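Local coordinates for protein cysteine desulfurase (Elizabethkingia anophelis NUHP1, PDB 5VPR) that probably removes sulfur from L-cysteine, and selenium from L-selenocysteine, leaving L-alanine, with the help of a covalently bound pyridoxal phosphate, at residues S17-L22 with A391-F396; H313-Y318 with E397-L402; R321-L324 with G328-V331. All coordinates share one frame; numbering follows the deposited sequence.

How the interactions relate
The three contacts illustrate how distant parts of a chain are sewn together by short joints: the N-terminal loop is joined to the start of helix 396-413, and that helix to helix 305-324, which packs in turn on its following strand. Residues 391-396 run directly into 397-402, so interactions 1 and 2 adjoin, their centres about 13 Å apart; F396 seals the join, its CD1 3.6 Å from CD1 of Y318 in an edge-to-face pair. Interactions 2 and 3 share helix 305-324, with centres about 12 Å apart. Interactions 1 and 3 do not touch. Interaction 1 is tied toward the cofactor lysine: Y235 OH hydrogen-bonds V392 N, two residues beyond K233, which carries pyridoxal phosphate.

Interaction 1: S17-L22 with A391-F396; sequences SQFPIL and AVYNTF
F19 offers a ring face to Y393, and the T-shaped (edge-to-face) pair that results pins the N-terminal stretch of this class-V aminotransferase-family protein to the type I beta turn 391-394, which lies between strand 386-389 and helix 396-413. The two ring centroids are 4.7 Å apart and the planes stand at 65°. CD1 of Y393 comes down over the centre of the F19 ring, 3.5 Å above its plane, and CE2 of F19 is the phenyl atom nearest to it. With chi1 at 40°, CG of Y393 sits between its backbone N and carbonyl carbon, and this places the edge of the tyrosine over F19. P43 also touches F19.

Further along, the short 3-10 segment folds L22 back beside F19, and L22 N bonds to F19 O at 3.0 Å. L22 CD1 then reaches the root of the tyrosine, 3.7 Å from Y393 CB and 4.0 Å from Y393 CG. Phenyl and leucine thus divide the tyrosine between them, one taking the rim of its ring and the other its stem.

Other neighbours fix the tyrosine ring. From the turn itself, A391 CB lies 3.5 Å above one of its faces, displaced toward the rim, while Y393 OH is hydrogen-bonded to N36 OD1 and to Q41 N. R16 NH1 binds the tyrosine's backbone O, a second tie between helix 12-17 and the turn. The turn is braced by N394, whose ND2 bonds to Y33 O and E398 OE1. Its OD1 receives A391 N at 2.9 Å, with an N-H...O angle of 168°.

Interaction 2: H313-Y318 with E397-L402; sequences HALLEY and EEIDIL
A chi1 of -178° turns the ring of Y318 away from its own amide nitrogen and out across the gap between the helices, while the first torsion of D400 lays that carboxylate beside its backbone N, where one oxygen can meet the phenol. The hydroxyl of Y318 donates to D400 OD1 at 2.6 Å, a short bond that enters through the syn lone pair. Ring and carboxylate planes are 65° apart, yet OD1 itself stays near the plane of the tyrosine ring, at its edge, and also lies 3.2 Å from Y318 CE1. A carboxylate placed so would be expected to polarise the phenol.

The apolar part of the contact centres on I399. Its CG2 packs obliquely against the ring, 3.6 Å from Y318 CD1, as the two side chains run past each other in opposite directions. CD1 of I399 lies in plane at the edge of the same ring and continues to CD2 of L315, one turn back along the facing helix, at 3.8 Å. The same methyl presses closely on that leucine's backbone, 3.2 Å from L315 O, so packing here is tight. On the flank of the second helix, E398 forms a salt bridge with R16.

The segments 313-318 and 397-402 run in nearly the same direction, 26° apart, with axes 10.4 Å from each other at closest approach. This is a worked case of neighbouring helices, 305-324 and 396-413, joined by an apolar centre and a polar clasp at its partly exposed margin, as in the alpha/beta C-terminal domain of fold type I pyridoxal-phosphate enzymes.

Interaction 3: R321-L324 with G328-V331; sequences RKLL and GLKV
L329 packs on the backbone of L323, and the close, buried fit of this contact lies there. Both of its methyls settle on the carbonyl of L323: CD1 and CD2 of L329 are each 3.6 Å from L323 O. The side chain gets there with chi1 at -173°, which carries CG away from its amide nitrogen and toward the helix. L329 CD2 also lies 3.9 Å from L323 CB. Beyond this pair the apolar layer continues into the sheet, where F344 touches both leucines, and V406 of helix 396-413 touches L329.

The other part of the contact lies nearer solvent, for L324 is partly exposed. Its CB does not point at the strand, but its tip bends toward it; CD2 of L324 meets CG2 of V331 at 3.7 Å, the two side chains crossing at about a right angle. The looser point is between the leucines, where CD2 of L324 stays 4.3 Å from CD2 of L329. Alternation along the strand sets the limit of the contact: L329 and V331 turn inward, whereas the CB of K330 points away from the helix, and the backbone of K330 bonds to N345. Exposed G328, with a positive phi of 84°, turns the chain into the strand.

The example is a compact helix-turn-strand connection: helix 305-324 reverses through a short loop and lays the edge strand 330-331 beside strand 341-345, in the small antiparallel sheet of the C-terminal domain.

Interaction 1: S17-L22 with A391-F396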
loop_
_atom_site.group_PDB
_atom_site.type_symbol
_atom_site.label_atom_id
_atom_site.label_comp_id
_atom_site.label_asym_id
_atom_site.label_seq_id
_atom_site.Cartn_x
_atom_site.Cartn_y
_atom_site.Cartn_z
ATOM N N SER A 17 18.789 -8.705 -10.209
ATOM C CA SER A 17 20.127 -8.130 -10.124
ATOM C C SER A 17 20.111 -6.682 -9.639
ATOM O O SER A 17 21.144 -6.181 -9.186
ATOM C CB SER A 17 20.826 -8.230 -11.488
ATOM O OG SER A 17 20.131 -7.493 -12.478
ATOM N N GLN A 18 18.965 -6.002 -9.704
ATOM C CA GLN A 18 18.890 -4.620 -9.244
ATOM C C GLN A 18 18.695 -4.498 -7.737
ATOM O O GLN A 18 18.759 -3.380 -7.218
ATOM C CB GLN A 18 17.755 -3.880 -9.972
ATOM C CG GLN A 18 17.879 -3.932 -11.503
ATOM C CD GLN A 18 16.737 -3.230 -12.230
ATOM O OE1 GLN A 18 16.339 -2.117 -11.873
ATOM N NE2 GLN A 18 16.213 -3.880 -13.263
ATOM N N PHE A 19 18.475 -5.604 -7.019
ATOM C CA PHE A 19 18.159 -5.545 -5.590
ATOM C C PHE A 19 19.283 -6.164 -4.778
ATOM O O PHE A 19 19.324 -7.397 -4.609
ATOM C CB PHE A 19 16.838 -6.257 -5.305
ATOM C CG PHE A 19 15.657 -5.539 -5.859
ATOM C CD1 PHE A 19 15.294 -5.694 -7.184
ATOM C CD2 PHE A 19 14.930 -4.679 -5.062
ATOM C CE1 PHE A 19 14.207 -5.001 -7.702
ATOM C CE2 PHE A 19 13.847 -3.988 -5.566
ATOM C CZ PHE A 19 13.483 -4.146 -6.887
ATOM N N PRO A 20 20.211 -5.364 -4.249
ATOM C CA PRO A 20 21.388 -5.961 -3.593
ATOM C C PRO A 20 21.036 -6.845 -2.411
ATOM O O PRO A 20 21.672 -7.889 -2.226
ATOM C CB PRO A 20 22.220 -4.736 -3.180
ATOM C CG PRO A 20 21.272 -3.586 -3.238
ATOM C CD PRO A 20 20.299 -3.903 -4.329
ATOM N N ILE A 21 20.009 -6.492 -1.631
ATOM C CA ILE A 21 19.686 -7.290 -0.449
ATOM C C ILE A 21 19.290 -8.721 -0.811
ATOM O O ILE A 21 19.328 -9.612 0.050
ATOM C CB ILE A 21 18.583 -6.600 0.390
ATOM C CG1 ILE A 21 18.665 -7.066 1.854
ATOM C CG2 ILE A 21 17.188 -6.897 -0.179
ATOM C CD1 ILE A 21 17.636 -6.353 2.758
ATOM N N LEU A 22 18.938 -8.982 -2.071
ATOM C CA LEU A 22 18.556 -10.341 -2.429
ATOM C C LEU A 22 19.711 -11.325 -2.296
ATOM O O LEU A 22 19.459 -12.519 -2.113
ATOM C CB LEU A 22 17.979 -10.373 -3.843
ATOM C CG LEU A 22 16.632 -9.649 -3.946
ATOM C CD1 LEU A 22 15.908 -10.017 -5.233
ATOM C CD2 LEU A 22 15.737 -9.896 -2.725
ATOM N N ALA A 391 6.474 -9.645 -4.270
ATOM C CA ALA A 391 6.876 -8.449 -4.998
ATOM C C ALA A 391 7.459 -8.895 -6.334
ATOM O O ALA A 391 7.504 -10.091 -6.643
ATOM C CB ALA A 391 7.873 -7.599 -4.191
ATOM N N VAL A 392 7.928 -7.930 -7.125
ATOM C CA VAL A 392 8.277 -8.217 -8.516
ATOM C C VAL A 392 9.499 -9.119 -8.622
ATOM O O VAL A 392 9.657 -9.834 -9.617
ATOM C CB VAL A 392 8.486 -6.896 -9.278
ATOM C CG1 VAL A 392 9.746 -6.177 -8.775
ATOM C CG2 VAL A 392 8.550 -7.152 -10.777
ATOM N N TYR A 393 10.375 -9.122 -7.618
ATOM C CA TYR A 393 11.622 -9.869 -7.700
ATOM C C TYR A 393 11.486 -11.318 -7.237
ATOM O O TYR A 393 12.457 -12.076 -7.339
ATOM C CB TYR A 393 12.715 -9.164 -6.879
ATOM C CG TYR A 393 12.218 -8.591 -5.571
ATOM C CD1 TYR A 393 12.202 -7.215 -5.357
ATOM C CD2 TYR A 393 11.750 -9.422 -4.555
ATOM C CE1 TYR A 393 11.738 -6.673 -4.159
ATOM C CE2 TYR A 393 11.285 -8.895 -3.350
ATOM C CZ TYR A 393 11.277 -7.515 -3.163
ATOM O OH TYR A 393 10.801 -6.975 -1.982
ATOM N N ASN A 394 10.322 -11.721 -6.735
ATOM C CA ASN A 394 10.163 -13.090 -6.266
ATOM C C ASN A 394 10.007 -14.051 -7.446
ATOM O O ASN A 394 9.597 -13.664 -8.547
ATOM C CB ASN A 394 8.976 -13.186 -5.314
ATOM C CG ASN A 394 9.217 -12.436 -4.021
ATOM O OD1 ASN A 394 8.378 -11.648 -3.572
ATOM N ND2 ASN A 394 10.375 -12.677 -3.411
ATOM N N THR A 395 10.357 -15.319 -7.211
ATOM C CA THR A 395 10.448 -16.310 -8.271
ATOM C C THR A 395 9.622 -17.554 -7.948
ATOM O O THR A 395 9.293 -17.836 -6.793
ATOM C CB THR A 395 11.905 -16.744 -8.516
ATOM O OG1 THR A 395 12.356 -17.510 -7.395
ATOM C CG2 THR A 395 12.811 -15.542 -8.696
ATOM N N PHE A 396 9.306 -18.319 -8.993
ATOM C CA PHE A 396 8.669 -19.613 -8.771
ATOM C C PHE A 396 9.584 -20.547 -7.980
ATOM O O PHE A 396 9.114 -21.323 -7.140
ATOM C CB PHE A 396 8.266 -20.233 -10.109
ATOM C CG PHE A 396 7.293 -19.394 -10.884
ATOM C CD1 PHE A 396 5.958 -19.334 -10.506
ATOM C CD2 PHE A 396 7.711 -18.651 -11.978
ATOM C CE1 PHE A 396 5.056 -18.553 -11.208
ATOM C CE2 PHE A 396 6.814 -17.861 -12.685
ATOM C CZ PHE A 396 5.485 -17.813 -12.301
#

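Interaction 2: H313-Y318 with E397-L402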
loop_
_atom_site.group_PDB
_atom_site.type_symbol
_atom_site.label_atom_id
_atom_site.label_comp_id
_atom_site.label_asym_id
_atom_site.label_seq_id
_atom_site.Cartn_x
_atom_site.Cartn_y
_atom_site.Cartn_z
ATOM N N HIS A 313 0.545 -12.013 -10.398
ATOM C CA HIS A 313 -0.615 -12.882 -10.480
ATOM C C HIS A 313 -0.206 -14.332 -10.740
ATOM O O HIS A 313 -0.835 -15.261 -10.217
ATOM C CB HIS A 313 -1.560 -12.376 -11.567
ATOM C CG HIS A 313 -2.740 -13.264 -11.800
ATOM N ND1 HIS A 313 -2.674 -14.398 -12.581
ATOM C CD2 HIS A 313 -4.016 -13.186 -11.355
ATOM C CE1 HIS A 313 -3.860 -14.981 -12.606
ATOM N NE2 HIS A 313 -4.692 -14.264 -11.872
ATOM N N ALA A 314 0.847 -14.551 -11.530
ATOM C CA ALA A 314 1.290 -15.923 -11.768
ATOM C C ALA A 314 1.964 -16.510 -10.528
ATOM O O ALA A 314 1.807 -17.702 -10.232
ATOM C CB ALA A 314 2.224 -15.968 -12.975
ATOM N N LEU A 315 2.716 -15.690 -9.787
ATOM C CA LEU A 315 3.299 -16.151 -8.527
ATOM C C LEU A 315 2.209 -16.581 -7.558
ATOM O O LEU A 315 2.295 -17.643 -6.931
ATOM C CB LEU A 315 4.146 -15.042 -7.905
ATOM C CG LEU A 315 5.445 -14.666 -8.613
ATOM C CD1 LEU A 315 6.077 -13.459 -7.926
ATOM C CD2 LEU A 315 6.404 -15.844 -8.607
ATOM N N LEU A 316 1.162 -15.768 -7.450
ATOM C CA LEU A 316 0.082 -16.032 -6.510
ATOM C C LEU A 316 -0.643 -17.324 -6.857
ATOM O O LEU A 316 -0.847 -18.186 -5.994
ATOM C CB LEU A 316 -0.883 -14.844 -6.512
ATOM C CG LEU A 316 -2.045 -14.838 -5.522
ATOM C CD1 LEU A 316 -1.486 -14.836 -4.145
ATOM C CD2 LEU A 316 -2.923 -13.609 -5.713
ATOM N N GLU A 317 -1.032 -17.483 -8.122
ATOM C CA GLU A 317 -1.726 -18.703 -8.528
ATOM C C GLU A 317 -0.865 -19.938 -8.276
ATOM O O GLU A 317 -1.358 -20.961 -7.781
ATOM C CB GLU A 317 -2.121 -18.613 -10.002
ATOM N N TYR A 318 0.423 -19.860 -8.611
ATOM C CA TYR A 318 1.316 -20.999 -8.420
ATOM C C TYR A 318 1.459 -21.339 -6.941
ATOM O O TYR A 318 1.349 -22.505 -6.546
ATOM C CB TYR A 318 2.680 -20.693 -9.043
ATOM C CG TYR A 318 3.683 -21.820 -8.941
ATOM C CD1 TYR A 318 4.804 -21.720 -8.116
ATOM C CD2 TYR A 318 3.510 -22.985 -9.674
ATOM C CE1 TYR A 318 5.727 -22.766 -8.037
ATOM C CE2 TYR A 318 4.410 -24.014 -9.598
ATOM C CZ TYR A 318 5.512 -23.907 -8.784
ATOM O OH TYR A 318 6.392 -24.963 -8.734
ATOM N N GLU A 397 10.897 -20.474 -8.219
ATOM C CA GLU A 397 11.823 -21.284 -7.431
ATOM C C GLU A 397 11.722 -20.946 -5.947
ATOM O O GLU A 397 11.836 -21.834 -5.091
ATOM C CB GLU A 397 13.257 -21.097 -7.933
ATOM N N GLU A 398 11.476 -19.674 -5.621
ATOM C CA GLU A 398 11.327 -19.310 -4.216
ATOM C C GLU A 398 10.042 -19.875 -3.625
ATOM O O GLU A 398 10.013 -20.241 -2.444
ATOM C CB GLU A 398 11.363 -17.793 -4.051
ATOM C CG GLU A 398 12.750 -17.190 -4.194
ATOM C CD GLU A 398 12.724 -15.672 -4.110
ATOM O OE1 GLU A 398 11.665 -15.080 -4.421
ATOM O OE2 GLU A 398 13.759 -15.072 -3.737
ATOM N N ILE A 399 8.974 -19.963 -4.426
ATOM C CA ILE A 399 7.731 -20.544 -3.929
ATOM C C ILE A 399 7.911 -22.030 -3.617
ATOM O O ILE A 399 7.371 -22.537 -2.627
ATOM C CB ILE A 399 6.590 -20.298 -4.931
ATOM C CG1 ILE A 399 6.250 -18.794 -4.956
ATOM C CG2 ILE A 399 5.397 -21.136 -4.567
ATOM C CD1 ILE A 399 5.296 -18.381 -6.070
ATOM N N ASP A 400 8.677 -22.749 -4.442
ATOM C CA ASP A 400 8.958 -24.152 -4.136
ATOM C C ASP A 400 9.720 -24.283 -2.825
ATOM O O ASP A 400 9.464 -25.202 -2.039
ATOM C CB ASP A 400 9.742 -24.803 -5.272
ATOM C CG ASP A 400 8.960 -24.848 -6.565
ATOM O OD1 ASP A 400 7.709 -24.837 -6.519
ATOM O OD2 ASP A 400 9.604 -24.891 -7.631
ATOM N N ILE A 401 10.652 -23.360 -2.566
ATOM C CA ILE A 401 11.377 -23.367 -1.298
ATOM C C ILE A 401 10.414 -23.140 -0.141
ATOM O O ILE A 401 10.524 -23.778 0.915
ATOM C CB ILE A 401 12.500 -22.312 -1.328
ATOM C CG1 ILE A 401 13.585 -22.728 -2.323
ATOM C CG2 ILE A 401 13.091 -22.095 0.061
ATOM C CD1 ILE A 401 14.688 -21.715 -2.454
ATOM N N LEU A 402 9.447 -22.239 -0.331
ATOM C CA LEU A 402 8.417 -22.000 0.676
ATOM C C LEU A 402 7.585 -23.252 0.915
ATOM O O LEU A 402 7.359 -23.658 2.059
ATOM C CB LEU A 402 7.513 -20.843 0.225
ATOM C CG LEU A 402 6.226 -20.670 1.020
ATOM C CD1 LEU A 402 6.565 -20.204 2.421
ATOM C CD2 LEU A 402 5.283 -19.689 0.349
#

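Interaction 3: R321-L324 with G328-V331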
loop_
_atom_site.group_PDB
_atom_site.type_symbol
_atom_site.label_atom_id
_atom_site.label_comp_id
_atom_site.label_asym_id
_atom_site.label_seq_id
_atom_site.Cartn_x
_atom_site.Cartn_y
_atom_site.Cartn_z
ATOM N N ARG A 321 -1.692 -22.843 -5.519
ATOM C CA ARG A 321 -1.832 -24.209 -6.016
ATOM C C ARG A 321 -0.909 -25.162 -5.266
ATOM O O ARG A 321 -1.334 -26.221 -4.786
ATOM C CB ARG A 321 -1.540 -24.245 -7.517
ATOM C CG ARG A 321 -2.456 -25.134 -8.307
ATOM C CD ARG A 321 -2.208 -24.998 -9.800
ATOM N NE ARG A 321 -0.963 -25.638 -10.215
ATOM C CZ ARG A 321 0.040 -25.011 -10.818
ATOM N NH1 ARG A 321 -0.052 -23.715 -11.089
ATOM N NH2 ARG A 321 1.134 -25.687 -11.157
ATOM N N LYS A 322 0.371 -24.803 -5.151
ATOM C CA LYS A 322 1.306 -25.719 -4.512
ATOM C C LYS A 322 1.011 -25.859 -3.022
ATOM O O LYS A 322 1.167 -26.946 -2.457
ATOM C CB LYS A 322 2.740 -25.251 -4.751
ATOM C CG LYS A 322 3.204 -25.431 -6.186
ATOM C CD LYS A 322 3.047 -26.887 -6.621
ATOM C CE LYS A 322 3.971 -27.236 -7.784
ATOM N NZ LYS A 322 3.871 -28.675 -8.201
ATOM N N LEU A 323 0.563 -24.780 -2.372
ATOM C CA LEU A 323 0.307 -24.857 -0.937
ATOM C C LEU A 323 -0.899 -25.736 -0.643
ATOM O O LEU A 323 -0.898 -26.495 0.335
ATOM C CB LEU A 323 0.102 -23.464 -0.356
ATOM C CG LEU A 323 1.346 -22.579 -0.232
ATOM C CD1 LEU A 323 0.953 -21.216 0.299
ATOM C CD2 LEU A 323 2.402 -23.226 0.651
ATOM N N LEU A 324 -1.931 -25.655 -1.481
ATOM C CA LEU A 324 -3.137 -26.441 -1.275
ATOM C C LEU A 324 -2.915 -27.929 -1.491
ATOM O O LEU A 324 -3.782 -28.725 -1.116
ATOM C CB LEU A 324 -4.249 -25.928 -2.191
ATOM C CG LEU A 324 -4.912 -24.672 -1.628
ATOM C CD1 LEU A 324 -5.856 -24.018 -2.631
ATOM C CD2 LEU A 324 -5.643 -25.011 -0.338
ATOM N N GLY A 328 -4.319 -30.725 4.762
ATOM C CA GLY A 328 -4.754 -29.966 5.915
ATOM C C GLY A 328 -4.524 -28.469 5.852
ATOM O O GLY A 328 -5.014 -27.750 6.731
ATOM N N LEU A 329 -3.798 -27.967 4.857
ATOM C CA LEU A 329 -3.580 -26.531 4.730
ATOM C C LEU A 329 -4.831 -25.856 4.178
ATOM O O LEU A 329 -5.403 -26.315 3.186
ATOM C CB LEU A 329 -2.378 -26.257 3.822
ATOM C CG LEU A 329 -1.849 -24.830 3.668
ATOM C CD1 LEU A 329 -0.346 -24.858 3.473
ATOM C CD2 LEU A 329 -2.517 -24.103 2.501
ATOM N N LYS A 330 -5.253 -24.766 4.818
ATOM C CA LYS A 330 -6.370 -23.954 4.353
ATOM C C LYS A 330 -5.867 -22.583 3.919
ATOM O O LYS A 330 -4.983 -22.007 4.560
ATOM C CB LYS A 330 -7.430 -23.788 5.446
ATOM N N VAL A 331 -6.440 -22.059 2.835
ATOM C CA VAL A 331 -6.101 -20.738 2.311
ATOM C C VAL A 331 -7.295 -19.818 2.533
ATOM O O VAL A 331 -8.399 -20.092 2.046
ATOM C CB VAL A 331 -5.717 -20.795 0.825
ATOM C CG1 VAL A 331 -5.498 -19.394 0.285
ATOM C CG2 VAL A 331 -4.464 -21.631 0.630
#